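Local coordinates for DUF3248 domain-containing protein (Thermus thermophilus, PDB 2E6X) that is of unknown function but belongs to the DUF3248 family and probably forms a dimer with a small mixed beta-sheet in each subunit, at residues A[17-27]-A[45-56]. Sequence-based numbering, arbitrary orientation.
Sequences MGRAEDEDVLV and LLNLPEAEMRRL
Arg19 and Leu46 pair through their backbones as a single antiparallel hydrogen-bonded beta bridge, Arg19 N to Leu46 O at 2.7 Å and Leu46 N to Arg19 O at 2.8 Å. This bridge ties the 45-49 loop to edge strand 13-19, which forms a hairpin with strand 26-32, and helix 50-56 then packs across the hairpin, its axis nearly perpendicular (85°) to strand 17-19. The case illustrates how a lead-in loop can pair with an edge strand while the helix after it packs on the hairpin. Leu45 lays both methyls against Val27, CD2 lying 3.8 Å from Val27 CB. Leu26 CB meets Leu56 CB at 4.0 Å, while Leu26 CD1 touches Leu48 CD1 and Met53 CG. The selenomethionines Met17 and Met53 cross at about a right angle near Trp15 and Leu13 of the second subunit. A bend at chi3 (82°) turns the Arg19 guanidinium back, letting NE and NH2 share Ala20 O side-on, with Leu46 CD1 over one guanidinium face. In the loop that joins the hairpin strands, Asp24 meets Arg55, also bound to Glu59, end-on, the two planes only 14° apart. Both carboxylate oxygens use syn lone pairs: Asp24 OD1 takes Arg55 NH2 at 3.1 Å, and Asp24 OD2 takes Arg55 NH1 at 3.3 Å.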
loop_
_atom_site.group_PDB
_atom_site.type_symbol
_atom_site.label_atom_id
_atom_site.label_comp_id
_atom_site.label_asym_id
_atom_site.label_seq_id
_atom_site.Cartn_x
_atom_site.Cartn_y
_atom_site.Cartn_z
HETATM N N MSE A 17 -2.543 -7.294 -0.619
HETATM C CA MSE A 17 -1.435 -7.352 -1.559
HETATM C C MSE A 17 -1.006 -8.772 -1.815
HETATM O O MSE A 17 -1.316 -9.669 -1.042
HETATM C CB MSE A 17 -0.264 -6.587 -1.011
HETATM C CG MSE A 17 0.054 -7.068 0.361
HETATM SE SE MSE A 17 1.244 -5.879 1.147
HETATM C CE MSE A 17 2.540 -5.689 -0.294
ATOM N N GLY A 18 -0.251 -8.943 -2.898
ATOM C CA GLY A 18 0.231 -10.252 -3.277
ATOM C C GLY A 18 0.679 -10.196 -4.727
ATOM O O GLY A 18 0.505 -9.182 -5.442
ATOM N N ARG A 19 1.282 -11.279 -5.183
ATOM C CA ARG A 19 1.752 -11.275 -6.544
ATOM C C ARG A 19 0.647 -11.623 -7.525
ATOM O O ARG A 19 -0.247 -12.405 -7.220
ATOM C CB ARG A 19 2.926 -12.255 -6.728
ATOM C CG ARG A 19 3.851 -11.868 -7.897
ATOM C CD ARG A 19 4.679 -13.077 -8.393
ATOM N NE ARG A 19 3.830 -13.840 -9.287
ATOM C CZ ARG A 19 3.985 -15.118 -9.606
ATOM N NH1 ARG A 19 5.005 -15.832 -9.102
ATOM N NH2 ARG A 19 3.077 -15.691 -10.412
ATOM N N ALA A 20 0.689 -11.004 -8.704
ATOM C CA ALA A 20 -0.289 -11.317 -9.745
ATOM C C ALA A 20 -0.033 -12.798 -10.091
ATOM O O ALA A 20 1.111 -13.253 -10.044
ATOM C CB ALA A 20 -0.008 -10.467 -10.959
ATOM N N GLU A 21 -1.072 -13.546 -10.444
ATOM C CA GLU A 21 -0.903 -14.965 -10.785
ATOM C C GLU A 21 -0.144 -15.298 -12.046
ATOM O O GLU A 21 0.471 -16.359 -12.130
ATOM C CB GLU A 21 -2.253 -15.682 -10.895
ATOM C CG GLU A 21 -2.621 -16.427 -9.638
ATOM C CD GLU A 21 -3.610 -17.543 -9.903
ATOM O OE1 GLU A 21 -4.721 -17.235 -10.390
ATOM O OE2 GLU A 21 -3.269 -18.725 -9.632
ATOM N N ASP A 22 -0.193 -14.409 -13.027
ATOM C CA ASP A 22 0.438 -14.662 -14.313
ATOM C C ASP A 22 1.587 -13.721 -14.729
ATOM O O ASP A 22 2.074 -13.801 -15.857
ATOM C CB ASP A 22 -0.662 -14.682 -15.397
ATOM C CG ASP A 22 -1.473 -13.370 -15.453
ATOM O OD1 ASP A 22 -1.258 -12.463 -14.598
ATOM O OD2 ASP A 22 -2.339 -13.255 -16.354
ATOM N N GLU A 23 2.013 -12.814 -13.852
ATOM C CA GLU A 23 3.134 -11.943 -14.203
ATOM C C GLU A 23 3.910 -11.643 -12.940
ATOM O O GLU A 23 3.374 -11.672 -11.854
ATOM C CB GLU A 23 2.657 -10.618 -14.874
ATOM C CG GLU A 23 1.473 -9.964 -14.182
ATOM C CD GLU A 23 1.219 -8.545 -14.653
ATOM O OE1 GLU A 23 1.745 -8.171 -15.710
ATOM O OE2 GLU A 23 0.492 -7.805 -13.960
ATOM N N ASP A 24 5.188 -11.350 -13.103
ATOM C CA ASP A 24 6.051 -11.064 -11.984
ATOM C C ASP A 24 5.803 -9.624 -11.505
ATOM O O ASP A 24 6.653 -8.766 -11.639
ATOM C CB ASP A 24 7.492 -11.269 -12.442
ATOM C CG ASP A 24 8.464 -11.237 -11.298
ATOM O OD1 ASP A 24 8.152 -11.847 -10.272
ATOM O OD2 ASP A 24 9.515 -10.598 -11.421
ATOM N N VAL A 25 4.626 -9.379 -10.936
ATOM C CA VAL A 25 4.264 -8.040 -10.474
ATOM C C VAL A 25 3.586 -8.066 -9.092
ATOM O O VAL A 25 2.687 -8.891 -8.852
ATOM C CB VAL A 25 3.311 -7.404 -11.484
ATOM C CG1 VAL A 25 2.821 -6.067 -10.973
ATOM C CG2 VAL A 25 4.039 -7.203 -12.853
ATOM N N LEU A 26 4.012 -7.161 -8.208
ATOM C CA LEU A 26 3.393 -7.056 -6.888
ATOM C C LEU A 26 2.142 -6.191 -7.059
ATOM O O LEU A 26 2.220 -5.085 -7.589
ATOM C CB LEU A 26 4.317 -6.381 -5.861
ATOM C CG LEU A 26 3.546 -6.084 -4.548
ATOM C CD1 LEU A 26 3.354 -7.426 -3.769
ATOM C CD2 LEU A 26 4.304 -5.068 -3.685
ATOM N N VAL A 27 0.991 -6.705 -6.627
ATOM C CA VAL A 27 -0.237 -5.930 -6.745
ATOM C C VAL A 27 -0.684 -5.431 -5.364
ATOM O O VAL A 27 -0.674 -6.170 -4.367
ATOM C CB VAL A 27 -1.380 -6.778 -7.397
ATOM C CG1 VAL A 27 -2.688 -6.013 -7.403
ATOM C CG2 VAL A 27 -0.975 -7.195 -8.857
ATOM N N LEU A 45 -4.771 -13.082 -5.787
ATOM C CA LEU A 45 -3.330 -12.758 -5.764
ATOM C C LEU A 45 -2.603 -13.831 -4.965
ATOM O O LEU A 45 -3.193 -14.439 -4.088
ATOM C CB LEU A 45 -3.073 -11.442 -5.066
ATOM C CG LEU A 45 -3.760 -10.275 -5.770
ATOM C CD1 LEU A 45 -3.592 -9.020 -4.945
ATOM C CD2 LEU A 45 -3.216 -10.116 -7.150
ATOM N N LEU A 46 -1.309 -14.013 -5.227
ATOM C CA LEU A 46 -0.523 -15.024 -4.520
ATOM C C LEU A 46 0.351 -14.506 -3.385
ATOM O O LEU A 46 1.016 -13.441 -3.514
ATOM C CB LEU A 46 0.366 -15.769 -5.523
ATOM C CG LEU A 46 -0.351 -16.660 -6.553
ATOM C CD1 LEU A 46 0.648 -17.179 -7.571
ATOM C CD2 LEU A 46 -1.055 -17.831 -5.828
ATOM N N ASN A 47 0.376 -15.265 -2.276
ATOM C CA ASN A 47 1.243 -14.891 -1.152
ATOM C C ASN A 47 2.672 -14.949 -1.663
ATOM O O ASN A 47 2.973 -15.675 -2.620
ATOM C CB ASN A 47 1.149 -15.883 0.014
ATOM C CG ASN A 47 -0.263 -16.038 0.530
ATOM O OD1 ASN A 47 -0.976 -15.049 0.719
ATOM N ND2 ASN A 47 -0.680 -17.289 0.750
ATOM N N LEU A 48 3.556 -14.169 -1.063
ATOM C CA LEU A 48 4.947 -14.269 -1.477
ATOM C C LEU A 48 5.820 -13.834 -0.301
ATOM O O LEU A 48 5.360 -13.100 0.588
ATOM C CB LEU A 48 5.226 -13.423 -2.745
ATOM C CG LEU A 48 5.262 -11.928 -2.492
ATOM C CD1 LEU A 48 5.492 -11.194 -3.810
ATOM C CD2 LEU A 48 3.972 -11.491 -1.902
ATOM N N PRO A 49 7.079 -14.297 -0.272
ATOM C CA PRO A 49 7.986 -13.930 0.823
ATOM C C PRO A 49 8.171 -12.428 0.882
ATOM O O PRO A 49 8.079 -11.743 -0.144
ATOM C CB PRO A 49 9.307 -14.639 0.458
ATOM C CG PRO A 49 8.886 -15.798 -0.436
ATOM C CD PRO A 49 7.715 -15.239 -1.225
ATOM N N GLU A 50 8.431 -11.917 2.082
ATOM C CA GLU A 50 8.646 -10.496 2.253
ATOM C C GLU A 50 9.848 -9.998 1.395
ATOM O O GLU A 50 9.848 -8.866 0.876
ATOM C CB GLU A 50 8.867 -10.196 3.747
ATOM C CG GLU A 50 9.279 -8.778 4.022
ATOM C CD GLU A 50 10.782 -8.540 3.921
ATOM O OE1 GLU A 50 11.564 -9.506 3.929
ATOM O OE2 GLU A 50 11.180 -7.365 3.868
ATOM N N ALA A 51 10.861 -10.847 1.237
ATOM C CA ALA A 51 12.047 -10.495 0.429
ATOM C C ALA A 51 11.704 -10.303 -1.041
ATOM O O ALA A 51 12.291 -9.443 -1.745
ATOM C CB ALA A 51 13.112 -11.584 0.567
ATOM N N GLU A 52 10.761 -11.120 -1.510
ATOM C CA GLU A 52 10.324 -11.019 -2.878
ATOM C C GLU A 52 9.586 -9.686 -3.019
ATOM O O GLU A 52 9.713 -9.028 -4.028
ATOM C CB GLU A 52 9.372 -12.160 -3.277
ATOM C CG GLU A 52 9.307 -12.270 -4.818
ATOM C CD GLU A 52 8.331 -13.306 -5.384
ATOM O OE1 GLU A 52 8.118 -14.388 -4.785
ATOM O OE2 GLU A 52 7.779 -13.023 -6.473
HETATM N N MSE A 53 8.772 -9.337 -2.026
HETATM C CA MSE A 53 8.042 -8.071 -2.057
HETATM C C MSE A 53 9.014 -6.910 -2.102
HETATM O O MSE A 53 8.794 -5.960 -2.829
HETATM C CB MSE A 53 7.131 -7.896 -0.835
HETATM C CG MSE A 53 5.936 -8.833 -0.778
HETATM SE SE MSE A 53 4.720 -8.289 0.669
HETATM C CE MSE A 53 5.525 -6.555 0.992
ATOM N N ARG A 54 10.108 -6.997 -1.353
ATOM C CA ARG A 54 11.051 -5.898 -1.357
ATOM C C ARG A 54 11.654 -5.765 -2.766
ATOM O O ARG A 54 11.720 -4.677 -3.325
ATOM C CB ARG A 54 12.151 -6.128 -0.288
ATOM C CG ARG A 54 13.339 -5.212 -0.427
ATOM C CD ARG A 54 14.418 -5.585 0.618
ATOM N NE ARG A 54 15.645 -4.819 0.436
ATOM C CZ ARG A 54 16.666 -5.208 -0.326
ATOM N NH1 ARG A 54 16.616 -6.379 -0.993
ATOM N NH2 ARG A 54 17.753 -4.431 -0.417
ATOM N N ARG A 55 12.063 -6.896 -3.336
ATOM C CA ARG A 55 12.652 -6.922 -4.676
ATOM C C ARG A 55 11.723 -6.265 -5.729
ATOM O O ARG A 55 12.132 -5.428 -6.536
ATOM C CB ARG A 55 12.939 -8.374 -5.091
ATOM C CG ARG A 55 13.304 -8.520 -6.584
ATOM C CD ARG A 55 13.626 -9.961 -7.028
ATOM N NE ARG A 55 12.452 -10.821 -7.231
ATOM C CZ ARG A 55 11.619 -10.747 -8.276
ATOM N NH1 ARG A 55 11.824 -9.851 -9.231
ATOM N NH2 ARG A 55 10.570 -11.568 -8.363
ATOM N N LEU A 56 10.465 -6.653 -5.685
ATOM C CA LEU A 56 9.484 -6.150 -6.635
ATOM C C LEU A 56 9.253 -4.641 -6.467
ATOM O O LEU A 56 9.156 -3.907 -7.461
ATOM C CB LEU A 56 8.199 -6.976 -6.483
ATOM C CG LEU A 56 8.308 -8.429 -7.013
ATOM C CD1 LEU A 56 7.065 -9.202 -6.626
ATOM C CD2 LEU A 56 8.480 -8.454 -8.582
HETATM O O HOH W 1 -1.842 -12.983 -0.895
#